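Local coordinates for fructose-bisphosphate aldolase (Thermus caldophilus, PDB 2FJK), which is a class II aldolase of the TIM-barrel clan, modelled here with 1,3-dihydroxyacetonephosphate in its pocket, at residues E35-E39 / E70-P74. Numbering follows the deposited sequence.
Sequences EAAEE and EARVP
E38, in the last turn of its helix, reaches across to the loop 70-74 and takes the backbone N-H of R72 on its carboxylate. The hydrogen bond from R72 N to E38 OE2 is 2.9 Å long and almost straight, 173° at the hydrogen, and uses the syn lone pair of OE2. A bend in the E38 chain at chi2 (-63°) turns the carboxylate toward the loop. The guanidinium of R72 plays no part in this: its extended chain leads away, leaving NE 6.0 Å from E38 OE2, so the acid holds main chain and makes no ion pair with R72.

The remaining contacts are van der Waals. E38 OE1 sits 3.1 Å from V73 CG1, a close approach, while OE2 lies 3.5 Å from A71 CA. Deeper in, the methyls A37 CB and V73 CG2 meet at 4.0 Å, and V73 CG1 also lies 3.7 Å from A37 O.

Beyond the chain, E70 forms salt bridges with R58 and R62 of the second subunit. Within it, A305 touches V73 and helix 277-299 packs on A36. In this chain of the TIM-barrel clan, the contact thus ties the C-terminal end of helix 27-38 to the loop leading from helix 50-68 into strand 75-78.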
loop_
_atom_site.group_PDB
_atom_site.type_symbol
_atom_site.label_atom_id
_atom_site.label_comp_id
_atom_site.label_asym_id
_atom_site.label_seq_id
_atom_site.Cartn_x
_atom_site.Cartn_y
_atom_site.Cartn_z
ATOM N N GLU A 35 -10.715 16.555 -2.292
ATOM C CA GLU A 35 -10.136 17.892 -2.309
ATOM C C GLU A 35 -11.146 18.842 -1.681
ATOM O O GLU A 35 -10.781 19.713 -0.876
ATOM C CB GLU A 35 -9.824 18.329 -3.733
ATOM C CG GLU A 35 -8.619 17.644 -4.327
ATOM C CD GLU A 35 -8.407 18.026 -5.771
ATOM O OE1 GLU A 35 -8.597 19.215 -6.089
ATOM O OE2 GLU A 35 -8.042 17.146 -6.580
ATOM N N ALA A 36 -12.413 18.668 -2.052
ATOM C CA ALA A 36 -13.480 19.491 -1.499
ATOM C C ALA A 36 -13.439 19.302 0.019
ATOM O O ALA A 36 -13.636 20.248 0.777
ATOM C CB ALA A 36 -14.832 19.046 -2.057
ATOM N N ALA A 37 -13.156 18.082 0.457
ATOM C CA ALA A 37 -13.070 17.793 1.887
ATOM C C ALA A 37 -11.865 18.491 2.546
ATOM O O ALA A 37 -11.991 19.027 3.649
ATOM C CB ALA A 37 -12.987 16.291 2.114
ATOM N N GLU A 38 -10.703 18.473 1.889
ATOM C CA GLU A 38 -9.515 19.127 2.453
ATOM C C GLU A 38 -9.861 20.607 2.571
ATOM O O GLU A 38 -9.667 21.218 3.619
ATOM C CB GLU A 38 -8.287 18.921 1.557
ATOM C CG GLU A 38 -7.850 17.464 1.425
ATOM C CD GLU A 38 -7.415 16.853 2.746
ATOM O OE1 GLU A 38 -7.902 17.305 3.808
ATOM O OE2 GLU A 38 -6.596 15.909 2.727
ATOM N N GLU A 39 -10.367 21.186 1.487
ATOM C CA GLU A 39 -10.813 22.571 1.544
ATOM C C GLU A 39 -12.042 22.415 2.445
ATOM O O GLU A 39 -12.581 21.315 2.568
ATOM C CB GLU A 39 -11.240 23.061 0.156
ATOM C CG GLU A 39 -10.098 23.220 -0.828
ATOM C CD GLU A 39 -10.551 23.755 -2.177
ATOM O OE1 GLU A 39 -11.420 24.654 -2.207
ATOM O OE2 GLU A 39 -10.023 23.286 -3.206
ATOM N N GLU A 70 -4.346 8.758 3.516
ATOM C CA GLU A 70 -3.503 9.933 3.297
ATOM C C GLU A 70 -4.155 11.274 3.612
ATOM O O GLU A 70 -3.457 12.229 3.962
ATOM C CB GLU A 70 -2.991 9.958 1.850
ATOM C CG GLU A 70 -1.816 9.027 1.585
ATOM C CD GLU A 70 -1.419 8.968 0.114
ATOM O OE1 GLU A 70 -1.068 10.018 -0.466
ATOM O OE2 GLU A 70 -1.459 7.861 -0.467
ATOM N N ALA A 71 -5.481 11.349 3.500
ATOM C CA ALA A 71 -6.209 12.591 3.757
ATOM C C ALA A 71 -5.948 13.198 5.137
ATOM O O ALA A 71 -5.672 12.483 6.097
ATOM C CB ALA A 71 -7.692 12.366 3.574
ATOM N N ARG A 72 -6.059 14.521 5.222
ATOM C CA ARG A 72 -5.840 15.245 6.468
ATOM C C ARG A 72 -7.132 15.548 7.225
ATOM O O ARG A 72 -7.125 16.324 8.184
ATOM C CB ARG A 72 -5.082 16.547 6.188
ATOM C CG ARG A 72 -3.633 16.325 5.764
ATOM C CD ARG A 72 -2.910 17.635 5.460
ATOM N NE ARG A 72 -1.456 17.472 5.487
ATOM C CZ ARG A 72 -0.755 17.189 6.584
ATOM N NH1 ARG A 72 -1.370 17.041 7.752
ATOM N NH2 ARG A 72 0.564 17.050 6.515
ATOM N N VAL A 73 -8.234 14.942 6.786
ATOM C CA VAL A 73 -9.534 15.113 7.432
ATOM C C VAL A 73 -10.088 13.714 7.641
ATOM O O VAL A 73 -9.600 12.767 7.034
ATOM C CB VAL A 73 -10.538 15.920 6.555
ATOM C CG1 VAL A 73 -9.950 17.275 6.196
ATOM C CG2 VAL A 73 -10.887 15.139 5.293
ATOM N N PRO A 74 -11.096 13.556 8.517
ATOM C CA PRO A 74 -11.648 12.211 8.733
ATOM C C PRO A 74 -12.361 11.731 7.479
ATOM O O PRO A 74 -13.210 12.438 6.941
ATOM C CB PRO A 74 -12.626 12.411 9.894
ATOM C CG PRO A 74 -12.083 13.643 10.607
ATOM C CD PRO A 74 -11.688 14.526 9.453
#